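Side-chain contacts in ADP-ribosylating toxin CARDS (Mycoplasma pneumoniae, PDB 4TLV), which transfers ADP-ribose from NAD(+) to target proteins and causes vacuolation and epithelial damage in host cells as the main virulence factor of its bacterium: residues 38-43 with 122-127; 168-173 with 431-436; 364-369 with 418-423; 454-459 with 470-475; 483-486 with 490-493. All blocks are in the same frame, centred on the assembly; numbering follows the deposited sequence.

In the fold
Contact 1 lies inside the mono-ADP-ribosyltransferase domain, where residues 40-42 also bond to the 208-258 region inferred to form the NAD(+) pocket. Contact 2 joins that domain to D2, and contact 3 belongs to D2 itself. Their centres are about 12 Å apart, and Phe431 bridges them: Phe431 CE2 packs 3.4 Å from Ile420 CD1. Contacts 4 and 5 share one sheet of D3, with centres about 10 Å apart and a probable backbone bond of 2.8 Å from Phe474 N to Phe483 O. Although contacts 1 and 4 have centres about 30 Å apart, Arg126 NH2 comes 2.9 Å from Tyr475 OH, a probable hydrogen bond between the catalytic domain and D3.

Contact 1: 38-43 with 122-127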
# COMPACT_ATOMS: atom_id res chain seq x y z
N HIS A 38 1.20 11.60 15.77
CA HIS A 38 1.28 10.14 15.80
C HIS A 38 1.86 9.58 14.50
O HIS A 38 2.70 8.67 14.52
CB HIS A 38 -0.10 9.54 16.06
CG HIS A 38 -0.12 8.05 15.93
ND1 HIS A 38 0.55 7.23 16.82
CD2 HIS A 38 -0.65 7.24 14.99
CE1 HIS A 38 0.41 5.97 16.44
NE2 HIS A 38 -0.32 5.95 15.33
N ILE A 39 1.40 10.11 13.38
CA ILE A 39 1.89 9.71 12.06
C ILE A 39 3.37 10.09 11.91
O ILE A 39 4.16 9.33 11.34
CB ILE A 39 1.09 10.40 10.93
CG1 ILE A 39 -0.36 9.88 10.91
CG2 ILE A 39 1.74 10.15 9.58
CD1 ILE A 39 -0.46 8.36 10.80
N LEU A 40 3.74 11.26 12.43
CA LEU A 40 5.09 11.79 12.23
C LEU A 40 6.04 11.52 13.40
O LEU A 40 7.20 11.94 13.38
CB LEU A 40 5.03 13.29 11.94
CG LEU A 40 4.21 13.71 10.73
CD1 LEU A 40 4.09 15.24 10.67
CD2 LEU A 40 4.88 13.17 9.46
N SER A 41 5.54 10.83 14.43
CA SER A 41 6.33 10.50 15.62
C SER A 41 6.98 11.74 16.26
O SER A 41 8.10 11.68 16.74
CB SER A 41 7.41 9.45 15.32
OG SER A 41 6.85 8.26 14.76
N THR A 42 6.26 12.86 16.24
CA THR A 42 6.75 14.10 16.85
C THR A 42 6.91 13.96 18.35
O THR A 42 5.98 13.54 19.04
CB THR A 42 5.76 15.24 16.61
OG1 THR A 42 5.43 15.30 15.22
CG2 THR A 42 6.36 16.59 17.07
N ASN A 43 8.09 14.33 18.87
CA ASN A 43 8.37 14.22 20.31
C ASN A 43 7.81 12.90 20.84
O ASN A 43 7.00 12.89 21.78
CB ASN A 43 7.73 15.38 21.09
CG ASN A 43 8.25 16.74 20.66
OD1 ASN A 43 9.51 16.79 20.24
ND2 ASN A 43 7.52 17.74 20.70
N ILE A 122 0.53 14.97 5.12
CA ILE A 122 -0.31 14.07 4.36
C ILE A 122 0.50 13.39 3.25
O ILE A 122 0.32 12.21 2.97
CB ILE A 122 -1.56 14.79 3.75
CG1 ILE A 122 -2.50 15.30 4.86
CG2 ILE A 122 -2.35 13.86 2.84
CD1 ILE A 122 -2.96 14.24 5.79
N ARG A 123 1.40 14.14 2.61
CA ARG A 123 2.25 13.55 1.57
C ARG A 123 3.10 12.41 2.13
O ARG A 123 3.23 11.35 1.50
CB ARG A 123 3.15 14.61 0.93
CG ARG A 123 4.05 14.06 -0.21
CD ARG A 123 4.77 15.22 -0.92
NE ARG A 123 5.32 14.87 -2.24
CZ ARG A 123 4.98 15.47 -3.38
NH1 ARG A 123 4.10 16.47 -3.40
NH2 ARG A 123 5.54 15.08 -4.53
N ALA A 124 3.69 12.63 3.30
CA ALA A 124 4.45 11.58 3.98
C ALA A 124 3.58 10.36 4.30
O ALA A 124 3.99 9.23 4.08
CB ALA A 124 5.10 12.12 5.23
N LEU A 125 2.38 10.60 4.83
CA LEU A 125 1.45 9.50 5.14
C LEU A 125 1.10 8.71 3.87
O LEU A 125 0.99 7.48 3.90
CB LEU A 125 0.17 10.06 5.75
CG LEU A 125 -0.99 9.09 6.02
CD1 LEU A 125 -0.50 7.98 6.96
CD2 LEU A 125 -2.15 9.86 6.64
N ARG A 126 0.91 9.43 2.77
CA ARG A 126 0.48 8.84 1.49
C ARG A 126 1.56 8.00 0.83
O ARG A 126 1.27 7.06 0.08
CB ARG A 126 0.12 9.95 0.52
CG ARG A 126 -1.25 10.58 0.74
CD ARG A 126 -1.43 11.68 -0.31
NE ARG A 126 -2.85 11.97 -0.52
CZ ARG A 126 -3.31 12.68 -1.54
NH1 ARG A 126 -2.46 13.15 -2.45
NH2 ARG A 126 -4.62 12.89 -1.66
N THR A 127 2.80 8.38 1.06
CA THR A 127 3.91 7.78 0.34
C THR A 127 4.76 6.99 1.34
O THR A 127 4.52 5.79 1.54
CB THR A 127 4.69 8.83 -0.50
OG1 THR A 127 5.25 9.84 0.35
CG2 THR A 127 3.75 9.49 -1.51
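The carbonyl oxygen of Arg123, just ahead of the Ala124 and Leu125 that meet Leu40 and Ile39, is gripped by two donors of Thr127. Thr127 OG1 donates to Arg123 O at 2.8 Å, from above the carbonyl plane and 35° out of it, and Thr127 N adds a weak bond to the same oxygen at 3.0 Å. Threonine suits this place, the first residue after helix 115-126, because its short hydroxyl can reach back to the last turn.

Across the contact the side chains meet by apolar packing alone. The side chains of Ile39 and Leu125 cross at about a right angle. Leu125 CG is anti to the backbone N (chi1 174°), which carries Leu125 CD1 against both arms of the isoleucine: CD1 of Ile39 lies 3.9 Å from it and CG2 of Ile39 4.1 Å. A branched residue is useful here, since its two arms receive one methyl together. One step along, Leu40 CD2 approaches the small Ala124 CB more loosely, at 4.4 Å. Alanine leaves the helix surface low enough for a leucine to come over it.

Ile39 also touches Ala92 of helix 92-104, and Leu40 touches Ala215. Just beyond, Ser41 takes positive phi as the chain leaves its helix. The whole is a buried helix-to-helix seam, joining helices 35-40 and 115-126 in the interior of the mono-ADP-ribosyltransferase domain.

Contact 2: 168-173 with 431-436; sequences RVVETT and FVTMRA. With GOL (glycerol), chain L.
Thr433 and Val170 touch through methyl groups, yet beside them a glycerol, probably from the crystallisation liquor, spans the two segments with no direct hydrogen bond between them. Glycerol O3 donates to Thr172 OG1 at 2.8 Å. At the other end glycerol O1 pairs with Thr173 OG1 at 3.0 Å, and from the D2 side Met434 N donates to glycerol O2 at 3.0 Å in a fairly straight bond (164°).

A water makes a second bridge. It accepts from Thr172 OG1 at 2.7 Å and donates to Val432 O, also at 2.7 Å. A hydroxyl suits this position because it can donate to the water and still accept a second bond.

With OG1 set between the backbone N and the carbonyl carbon (chi1 66°), CG2 of Thr433 is turned toward the catalytic domain, 3.6 Å from Val170 CG1 and 3.3 Å from Glu171 O. The Thr433 hydroxyl is engaged by Glu222 and by Gln430 O, and Met434 O takes a bond from Arg61.

Strand 168-181 of the transferase domain thus meets a D2 loop through a small methyl contact. The chemistry implies that between these segments the polar link runs through a water and a glycerol, whereas direct ties to the loop come from Glu222 and Arg61.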
# COMPACT_ATOMS: atom_id res chain seq x y z
N ARG A 168 25.82 -3.43 5.42
CA ARG A 168 24.71 -3.91 6.25
C ARG A 168 24.35 -5.34 5.88
O ARG A 168 24.50 -5.74 4.73
CB ARG A 168 23.48 -3.00 6.11
CG ARG A 168 23.62 -1.68 6.86
CD ARG A 168 23.12 -1.81 8.27
NE ARG A 168 23.23 -0.57 9.03
CZ ARG A 168 22.74 -0.38 10.24
NH1 ARG A 168 22.05 -1.35 10.85
NH2 ARG A 168 22.92 0.78 10.84
N VAL A 169 23.88 -6.11 6.85
CA VAL A 169 23.62 -7.53 6.64
C VAL A 169 22.15 -7.77 6.33
O VAL A 169 21.29 -7.43 7.13
CB VAL A 169 23.97 -8.34 7.89
CG1 VAL A 169 23.67 -9.81 7.66
CG2 VAL A 169 25.43 -8.12 8.27
N VAL A 170 21.87 -8.36 5.16
CA VAL A 170 20.51 -8.58 4.70
C VAL A 170 19.78 -9.57 5.59
O VAL A 170 20.22 -10.71 5.77
CB VAL A 170 20.50 -9.12 3.25
CG1 VAL A 170 19.07 -9.38 2.77
CG2 VAL A 170 21.21 -8.15 2.29
N GLU A 171 18.65 -9.13 6.14
CA GLU A 171 17.84 -9.94 7.02
C GLU A 171 16.46 -10.17 6.43
O GLU A 171 15.97 -9.36 5.63
CB GLU A 171 17.63 -9.22 8.36
CG GLU A 171 18.91 -8.88 9.09
CD GLU A 171 19.46 -10.05 9.88
OE1 GLU A 171 18.68 -10.80 10.50
OE2 GLU A 171 20.70 -10.21 9.88
N THR A 172 15.82 -11.25 6.85
CA THR A 172 14.41 -11.44 6.58
C THR A 172 13.74 -11.86 7.88
O THR A 172 14.41 -11.98 8.92
CB THR A 172 14.17 -12.43 5.40
OG1 THR A 172 12.80 -12.38 5.01
CG2 THR A 172 14.55 -13.86 5.78
N THR A 173 12.43 -12.04 7.87
CA THR A 173 11.71 -12.40 9.08
C THR A 173 11.04 -13.74 8.86
O THR A 173 10.83 -14.17 7.73
CB THR A 173 10.66 -11.35 9.44
OG1 THR A 173 9.78 -11.17 8.33
CG2 THR A 173 11.33 -10.01 9.75
N PHE A 431 16.94 -9.13 -2.98
CA PHE A 431 15.69 -9.30 -3.71
C PHE A 431 14.56 -9.80 -2.81
O PHE A 431 13.42 -9.35 -2.93
CB PHE A 431 15.81 -10.23 -4.93
CG PHE A 431 14.52 -10.33 -5.68
CD1 PHE A 431 14.04 -9.26 -6.39
CD2 PHE A 431 13.74 -11.48 -5.61
CE1 PHE A 431 12.82 -9.33 -7.06
CE2 PHE A 431 12.54 -11.56 -6.28
CZ PHE A 431 12.08 -10.47 -7.00
N VAL A 432 14.87 -10.72 -1.90
CA VAL A 432 13.83 -11.31 -1.07
C VAL A 432 13.54 -10.51 0.20
O VAL A 432 13.11 -11.07 1.22
CB VAL A 432 14.14 -12.80 -0.76
CG1 VAL A 432 14.21 -13.59 -2.08
CG2 VAL A 432 15.44 -12.93 0.03
N THR A 433 13.73 -9.20 0.11
CA THR A 433 13.36 -8.25 1.15
C THR A 433 12.57 -7.11 0.50
O THR A 433 12.67 -6.90 -0.69
CB THR A 433 14.60 -7.67 1.85
OG1 THR A 433 15.34 -6.88 0.93
CG2 THR A 433 15.51 -8.80 2.38
N MET A 434 11.80 -6.37 1.28
CA MET A 434 10.93 -5.36 0.71
C MET A 434 11.55 -3.97 0.80
O MET A 434 11.70 -3.41 1.88
CB MET A 434 9.56 -5.40 1.42
CG MET A 434 8.73 -6.61 1.05
SD MET A 434 7.31 -6.81 2.14
CE MET A 434 8.01 -7.82 3.40
N ARG A 435 11.90 -3.41 -0.36
CA ARG A 435 12.58 -2.12 -0.42
C ARG A 435 11.54 -1.01 -0.52
O ARG A 435 10.37 -1.27 -0.80
CB ARG A 435 13.51 -2.06 -1.65
CG ARG A 435 12.78 -1.97 -3.00
CD ARG A 435 13.72 -1.48 -4.15
NE ARG A 435 14.87 -2.39 -4.32
CZ ARG A 435 15.81 -2.26 -5.26
NH1 ARG A 435 15.75 -1.28 -6.14
NH2 ARG A 435 16.81 -3.16 -5.32
N ALA A 436 11.97 0.23 -0.29
CA ALA A 436 11.08 1.37 -0.42
C ALA A 436 10.50 1.44 -1.84
O ALA A 436 11.15 1.08 -2.81
CB ALA A 436 11.81 2.68 -0.05
C1 GOL L . 10.73 -7.61 6.27
O1 GOL L . 9.91 -8.50 7.00
C2 GOL L . 10.87 -8.04 4.81
O2 GOL L . 11.93 -7.35 4.15
C3 GOL L . 10.98 -9.56 4.76
O3 GOL L . 11.89 -9.99 3.78
O HOH W 1 12.00 -13.14 2.60

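Contact 3: 364-369 with 418-423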
# COMPACT_ATOMS: atom_id res chain seq x y z
N TRP A 364 2.69 -10.11 -3.18
CA TRP A 364 3.41 -11.38 -3.12
C TRP A 364 4.11 -11.52 -1.78
O TRP A 364 4.52 -10.52 -1.19
CB TRP A 364 4.48 -11.43 -4.21
CG TRP A 364 3.90 -11.26 -5.60
CD1 TRP A 364 3.78 -10.09 -6.31
CD2 TRP A 364 3.35 -12.29 -6.42
NE1 TRP A 364 3.19 -10.34 -7.52
CE2 TRP A 364 2.93 -11.69 -7.62
CE3 TRP A 364 3.20 -13.68 -6.27
CZ2 TRP A 364 2.33 -12.42 -8.67
CZ3 TRP A 364 2.62 -14.42 -7.32
CH2 TRP A 364 2.20 -13.78 -8.50
N LYS A 365 4.25 -12.75 -1.30
CA LYS A 365 5.01 -13.04 -0.08
C LYS A 365 6.17 -13.91 -0.50
O LYS A 365 6.04 -14.70 -1.44
CB LYS A 365 4.17 -13.84 0.93
CG LYS A 365 3.11 -13.06 1.69
CD LYS A 365 2.17 -14.05 2.42
CE LYS A 365 1.61 -15.06 1.42
NZ LYS A 365 0.62 -16.03 1.98
N MET A 366 7.31 -13.78 0.19
CA MET A 366 8.46 -14.63 -0.09
C MET A 366 8.94 -15.26 1.21
O MET A 366 9.41 -14.58 2.11
CB MET A 366 9.58 -13.83 -0.73
CG MET A 366 9.13 -13.14 -2.02
SD MET A 366 10.52 -12.60 -2.97
CE MET A 366 9.68 -11.63 -4.23
N THR A 367 8.82 -16.58 1.30
CA THR A 367 9.03 -17.24 2.58
C THR A 367 10.13 -18.30 2.48
O THR A 367 10.09 -19.17 1.61
CB THR A 367 7.73 -17.87 3.09
OG1 THR A 367 7.32 -18.90 2.19
CG2 THR A 367 6.62 -16.85 3.13
N PRO A 368 11.13 -18.23 3.38
CA PRO A 368 12.30 -19.12 3.29
C PRO A 368 11.83 -20.54 3.55
O PRO A 368 11.02 -20.73 4.43
CB PRO A 368 13.21 -18.65 4.43
CG PRO A 368 12.52 -17.50 5.10
CD PRO A 368 11.11 -17.45 4.62
N GLN A 369 12.32 -21.51 2.78
CA GLN A 369 11.84 -22.88 2.93
C GLN A 369 12.87 -23.81 3.58
O GLN A 369 12.53 -24.89 4.06
CB GLN A 369 11.40 -23.45 1.58
CG GLN A 369 10.22 -22.69 0.97
CD GLN A 369 8.97 -22.76 1.82
OE1 GLN A 369 8.52 -21.77 2.40
NE2 GLN A 369 8.40 -23.95 1.90
N LEU A 418 8.35 -23.54 -8.51
CA LEU A 418 9.60 -22.82 -8.67
C LEU A 418 9.83 -22.01 -7.41
O LEU A 418 8.91 -21.36 -6.91
CB LEU A 418 9.48 -21.84 -9.83
CG LEU A 418 9.25 -22.43 -11.21
CD1 LEU A 418 8.68 -21.35 -12.11
CD2 LEU A 418 10.56 -22.95 -11.74
N GLN A 419 11.05 -22.03 -6.91
CA GLN A 419 11.39 -21.26 -5.74
C GLN A 419 12.60 -20.40 -6.07
O GLN A 419 13.45 -20.78 -6.87
CB GLN A 419 11.67 -22.18 -4.54
CG GLN A 419 10.42 -22.96 -4.10
CD GLN A 419 10.63 -23.79 -2.84
OE1 GLN A 419 11.75 -23.97 -2.38
NE2 GLN A 419 9.53 -24.28 -2.27
N ILE A 420 12.66 -19.22 -5.47
CA ILE A 420 13.79 -18.34 -5.71
C ILE A 420 15.02 -18.91 -5.03
O ILE A 420 14.96 -19.32 -3.89
CB ILE A 420 13.53 -16.92 -5.18
CG1 ILE A 420 12.32 -16.33 -5.93
CG2 ILE A 420 14.79 -16.05 -5.36
CD1 ILE A 420 12.09 -14.87 -5.69
N ILE A 421 16.13 -18.93 -5.74
CA ILE A 421 17.37 -19.40 -5.15
C ILE A 421 18.33 -18.23 -5.00
O ILE A 421 18.54 -17.46 -5.94
CB ILE A 421 18.01 -20.54 -5.97
CG1 ILE A 421 18.28 -20.08 -7.39
CG2 ILE A 421 17.07 -21.75 -5.97
CD1 ILE A 421 19.08 -21.07 -8.25
N VAL A 422 18.90 -18.10 -3.81
CA VAL A 422 19.78 -16.98 -3.50
C VAL A 422 21.21 -17.47 -3.37
O VAL A 422 21.51 -18.35 -2.55
CB VAL A 422 19.36 -16.30 -2.19
CG1 VAL A 422 20.39 -15.24 -1.80
CG2 VAL A 422 17.97 -15.69 -2.34
N ASP A 423 22.09 -16.88 -4.16
CA ASP A 423 23.48 -17.27 -4.18
C ASP A 423 24.25 -16.25 -5.02
O ASP A 423 23.65 -15.52 -5.81
CB ASP A 423 23.62 -18.66 -4.82
CG ASP A 423 25.03 -19.19 -4.75
OD1 ASP A 423 25.39 -19.76 -3.69
OD2 ASP A 423 25.78 -19.03 -5.75
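The amides of Gln369 and Gln419 are turned steeply against each other, their planes 77° apart, and the two side chains cross at about a right angle. The CG methylene of Gln369 comes in obliquely, above the plane of the Gln419 amide but beyond its outer end, 3.7 Å from Gln419 NE2 and 3.9 Å from Gln419 OE1. Gln419 reaches it with an extended chain, whereas the bend at chi2 (-63°) turns the Gln369 amide aside and leaves its methylene facing Gln419. A long chain with apolar methylenes and a polar end suits Gln369's partly exposed place. A weak hydrogen bond ties Gln419 NE2 to Glu417.

The two strands are not direct partners. In the beta-trefoil of D2 both 364-368 and 415-421 pair with strand 375-380, so only side chains can span the 8.6 Å between Met366 CA and Ile420 CA. Long, flexible methionine is well suited: extended beyond CG, Met366 brings SD to 3.9 Å from Ile420 CD1, the two chains crossing at a slant. Phe431 packs on both residues.

Contact 4: 454-459 with 470-475; sequences YYTPQL and DGQIFY
Ile473 sets CG1 anti to its carbonyl carbon (chi1 -51°) and then runs nearly straight (chi2 -169°), an arrangement that carries CD1 across to Pro457. Ile473 CD1 meets the outer part of the proline ring, 3.5 Å from Pro457 CG and 3.7 Å from Pro457 CD. Proline suits the place as a rigid apolar block at the end of strand 453-457, and a beta-branched isoleucine suits strand 473-476 while its longer arm spans the distance.

Gln472 is extended too, CG anti to the backbone N (chi1 -169°), and carries its amide toward Thr456. NE2 of Gln472 and OG1 of Thr456 stay 4.2 Å apart, and a water sits between them. The water lies 2.7 Å from Thr456 OG1 in a hydrogen bond; its link to Gln472 NE2, at 2.4 Å, is modelled too short to be trusted in length. It also donates a weak bond to Pro457 O. The threonine hydroxyl has a further partner in Thr468.

Both segments belong to the beta-trefoil of D3 but to different sheets. The chemistry implies a join with two components: a close methyl-to-ring contact between two buried residues, and beside it a polar pair apparently linked through a water, the Gln472 half of that link being doubtful.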
# COMPACT_ATOMS: atom_id res chain seq x y z
N TYR A 454 -23.78 0.63 -15.08
CA TYR A 454 -22.49 1.30 -14.88
C TYR A 454 -21.98 2.02 -16.13
O TYR A 454 -22.16 1.56 -17.26
CB TYR A 454 -21.44 0.28 -14.43
CG TYR A 454 -21.72 -0.32 -13.08
CD1 TYR A 454 -22.63 -1.36 -12.94
CD2 TYR A 454 -21.10 0.16 -11.94
CE1 TYR A 454 -22.91 -1.91 -11.71
CE2 TYR A 454 -21.36 -0.39 -10.69
CZ TYR A 454 -22.27 -1.42 -10.58
OH TYR A 454 -22.54 -1.98 -9.35
N TYR A 455 -21.32 3.15 -15.90
CA TYR A 455 -20.66 3.90 -16.96
C TYR A 455 -19.21 4.19 -16.61
O TYR A 455 -18.85 4.30 -15.43
CB TYR A 455 -21.38 5.22 -17.19
CG TYR A 455 -22.79 5.03 -17.70
CD1 TYR A 455 -23.84 4.82 -16.82
CD2 TYR A 455 -23.07 5.07 -19.07
CE1 TYR A 455 -25.15 4.65 -17.28
CE2 TYR A 455 -24.37 4.91 -19.54
CZ TYR A 455 -25.40 4.70 -18.65
OH TYR A 455 -26.69 4.54 -19.12
N THR A 456 -18.41 4.36 -17.65
CA THR A 456 -16.97 4.58 -17.51
C THR A 456 -16.57 5.80 -18.36
O THR A 456 -17.16 6.05 -19.42
CB THR A 456 -16.19 3.31 -17.93
OG1 THR A 456 -14.82 3.43 -17.56
CG2 THR A 456 -16.30 3.07 -19.45
N PRO A 457 -15.59 6.58 -17.90
CA PRO A 457 -15.14 7.74 -18.66
C PRO A 457 -14.47 7.31 -19.96
O PRO A 457 -13.89 6.21 -20.03
CB PRO A 457 -14.09 8.39 -17.75
CG PRO A 457 -14.17 7.67 -16.45
CD PRO A 457 -14.76 6.34 -16.71
N GLN A 458 -14.57 8.15 -20.98
CA GLN A 458 -13.84 7.96 -22.24
C GLN A 458 -12.92 9.14 -22.41
O GLN A 458 -13.20 10.22 -21.88
CB GLN A 458 -14.81 7.90 -23.42
CG GLN A 458 -15.76 6.72 -23.40
CD GLN A 458 -15.16 5.44 -23.97
OE1 GLN A 458 -15.06 4.43 -23.27
NE2 GLN A 458 -14.77 5.47 -25.23
N LEU A 459 -11.85 8.96 -23.18
CA LEU A 459 -10.85 10.01 -23.33
C LEU A 459 -11.42 11.23 -24.02
O LEU A 459 -10.89 12.33 -23.90
CB LEU A 459 -9.64 9.47 -24.10
CG LEU A 459 -8.78 8.50 -23.28
CD1 LEU A 459 -7.69 7.86 -24.14
CD2 LEU A 459 -8.18 9.23 -22.09
N ASP A 470 -10.54 -2.81 -14.07
CA ASP A 470 -9.38 -2.70 -13.21
C ASP A 470 -8.18 -2.26 -14.04
O ASP A 470 -8.08 -2.59 -15.23
CB ASP A 470 -9.06 -4.05 -12.57
CG ASP A 470 -10.17 -4.55 -11.68
OD1 ASP A 470 -10.48 -3.87 -10.67
OD2 ASP A 470 -10.73 -5.62 -11.98
N GLY A 471 -7.27 -1.53 -13.42
CA GLY A 471 -5.97 -1.25 -14.01
C GLY A 471 -5.97 -0.17 -15.08
O GLY A 471 -5.10 -0.17 -15.96
N GLN A 472 -6.92 0.76 -14.99
CA GLN A 472 -7.07 1.78 -16.04
C GLN A 472 -7.03 3.23 -15.56
O GLN A 472 -6.38 4.08 -16.17
CB GLN A 472 -8.38 1.55 -16.81
CG GLN A 472 -8.46 2.40 -18.06
CD GLN A 472 -9.65 2.06 -18.91
OE1 GLN A 472 -9.54 1.31 -19.87
NE2 GLN A 472 -10.79 2.60 -18.54
N ILE A 473 -7.74 3.52 -14.48
CA ILE A 473 -7.83 4.88 -13.99
C ILE A 473 -7.23 4.93 -12.60
O ILE A 473 -7.63 4.18 -11.71
CB ILE A 473 -9.31 5.37 -13.95
CG1 ILE A 473 -9.96 5.11 -15.31
CG2 ILE A 473 -9.35 6.84 -13.55
CD1 ILE A 473 -11.32 5.77 -15.53
N PHE A 474 -6.26 5.83 -12.44
CA PHE A 474 -5.41 5.86 -11.26
C PHE A 474 -5.33 7.24 -10.65
O PHE A 474 -5.57 8.25 -11.31
CB PHE A 474 -3.99 5.46 -11.64
CG PHE A 474 -3.88 4.06 -12.18
CD1 PHE A 474 -4.06 3.82 -13.53
CD2 PHE A 474 -3.58 3.00 -11.34
CE1 PHE A 474 -3.94 2.54 -14.04
CE2 PHE A 474 -3.47 1.71 -11.85
CZ PHE A 474 -3.64 1.49 -13.22
N TYR A 475 -4.96 7.27 -9.37
CA TYR A 475 -4.69 8.51 -8.68
C TYR A 475 -3.25 8.46 -8.19
O TYR A 475 -2.88 7.50 -7.51
CB TYR A 475 -5.66 8.63 -7.52
CG TYR A 475 -5.60 9.92 -6.71
CD1 TYR A 475 -6.14 11.10 -7.20
CD2 TYR A 475 -5.09 9.92 -5.43
CE1 TYR A 475 -6.13 12.27 -6.44
CE2 TYR A 475 -5.08 11.08 -4.66
CZ TYR A 475 -5.60 12.25 -5.17
OH TYR A 475 -5.60 13.39 -4.37
O HOH W 2 -13.02 2.88 -19.50

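Contact 5: 483-486 with 490-493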
# COMPACT_ATOMS: atom_id res chain seq x y z
N PHE A 483 -5.14 9.90 -13.65
CA PHE A 483 -4.74 9.53 -15.01
C PHE A 483 -5.39 8.25 -15.52
O PHE A 483 -5.81 7.38 -14.75
CB PHE A 483 -3.20 9.53 -15.17
CG PHE A 483 -2.47 8.51 -14.32
CD1 PHE A 483 -2.00 8.83 -13.05
CD2 PHE A 483 -2.20 7.23 -14.81
CE1 PHE A 483 -1.29 7.89 -12.28
CE2 PHE A 483 -1.50 6.30 -14.06
CZ PHE A 483 -1.04 6.63 -12.79
N PHE A 484 -5.47 8.16 -16.85
CA PHE A 484 -6.13 7.08 -17.57
C PHE A 484 -5.03 6.45 -18.42
O PHE A 484 -4.40 7.13 -19.22
CB PHE A 484 -7.20 7.71 -18.48
CG PHE A 484 -8.05 6.73 -19.24
CD1 PHE A 484 -7.50 5.89 -20.19
CD2 PHE A 484 -9.44 6.74 -19.09
CE1 PHE A 484 -8.30 5.01 -20.93
CE2 PHE A 484 -10.25 5.88 -19.82
CZ PHE A 484 -9.68 5.01 -20.74
N VAL A 485 -4.78 5.16 -18.23
CA VAL A 485 -3.73 4.48 -18.99
C VAL A 485 -4.36 3.79 -20.19
O VAL A 485 -5.04 2.79 -20.05
CB VAL A 485 -2.96 3.44 -18.14
CG1 VAL A 485 -1.90 2.72 -18.99
CG2 VAL A 485 -2.32 4.11 -16.92
N GLN A 486 -4.14 4.37 -21.37
CA GLN A 486 -4.61 3.77 -22.61
C GLN A 486 -3.75 2.55 -22.90
O GLN A 486 -4.25 1.49 -23.26
CB GLN A 486 -4.48 4.78 -23.75
CG GLN A 486 -4.88 4.23 -25.10
CD GLN A 486 -4.81 5.30 -26.19
OE1 GLN A 486 -3.73 5.67 -26.65
NE2 GLN A 486 -5.97 5.80 -26.60
N ASN A 490 0.96 5.51 -23.58
CA ASN A 490 -0.02 6.58 -23.75
C ASN A 490 -0.84 6.76 -22.49
O ASN A 490 -1.72 5.95 -22.20
CB ASN A 490 -0.92 6.26 -24.94
CG ASN A 490 -0.17 6.31 -26.27
OD1 ASN A 490 0.10 7.38 -26.80
ND2 ASN A 490 0.17 5.14 -26.81
N VAL A 491 -0.55 7.83 -21.74
CA VAL A 491 -1.22 8.11 -20.47
C VAL A 491 -1.81 9.52 -20.50
O VAL A 491 -1.14 10.47 -20.90
CB VAL A 491 -0.21 7.97 -19.30
CG1 VAL A 491 -0.86 8.36 -17.96
CG2 VAL A 491 0.33 6.53 -19.22
N PHE A 492 -3.08 9.64 -20.07
CA PHE A 492 -3.80 10.92 -20.13
C PHE A 492 -4.29 11.35 -18.75
O PHE A 492 -4.82 10.52 -18.00
CB PHE A 492 -5.00 10.80 -21.07
CG PHE A 492 -4.62 10.43 -22.48
CD1 PHE A 492 -4.36 9.11 -22.81
CD2 PHE A 492 -4.50 11.41 -23.45
CE1 PHE A 492 -4.02 8.77 -24.11
CE2 PHE A 492 -4.14 11.07 -24.75
CZ PHE A 492 -3.89 9.75 -25.07
N PHE A 493 -4.15 12.64 -18.46
CA PHE A 493 -4.44 13.21 -17.13
C PHE A 493 -5.68 14.10 -17.12
O PHE A 493 -5.91 14.88 -18.06
CB PHE A 493 -3.23 14.01 -16.65
CG PHE A 493 -2.00 13.17 -16.43
CD1 PHE A 493 -1.19 12.79 -17.50
CD2 PHE A 493 -1.67 12.73 -15.16
CE1 PHE A 493 -0.06 12.00 -17.29
CE2 PHE A 493 -0.55 11.94 -14.94
CZ PHE A 493 0.27 11.58 -16.00
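Phe483 and Phe493, a non-hydrogen-bonded pair, stand side by side on one face of the hairpin, CB of Phe483 forming a bump over one face of the Phe493 ring. Phe483 CB stands 3.8 Å from the centroid of the Phe493 ring, 24° off its normal, a CH-pi contact. The two rings themselves are oblique, with planes at 46°. With CG of Phe483 between the backbone N and the carbonyl carbon (chi1 64°), the near side of the ring meets Val491, CD2 of Phe483 lying 3.6 Å from Val491 CG1, while its far end leads away. Val485 CG2 meets Val491 CG2 more loosely, at 4.3 Å. Compact valines fit beside the large rings on the face made by 483, 485, 491 and 493.

On the other face lie Phe484 and Phe492. The Phe492 ring receives Gln486 OE1 at its edge, near its plane, 4.0 Å from Phe492 CE1; the same oxygen lies 3.3 Å from Asn490 CB, the two polar side chains running alongside each other. The Asn490 amide is bonded at both ends, OD1 to Lys513 and ND2 to Asp487.

Phe484 and Phe492 exchange two backbone hydrogen bonds, Phe484 N to Phe492 O at 2.7 Å being the shorter, and Gln486 N adds a bent one to Asn490 O. This is an antiparallel beta hairpin, 481-485 with 490-495, of the D3 beta-trefoil.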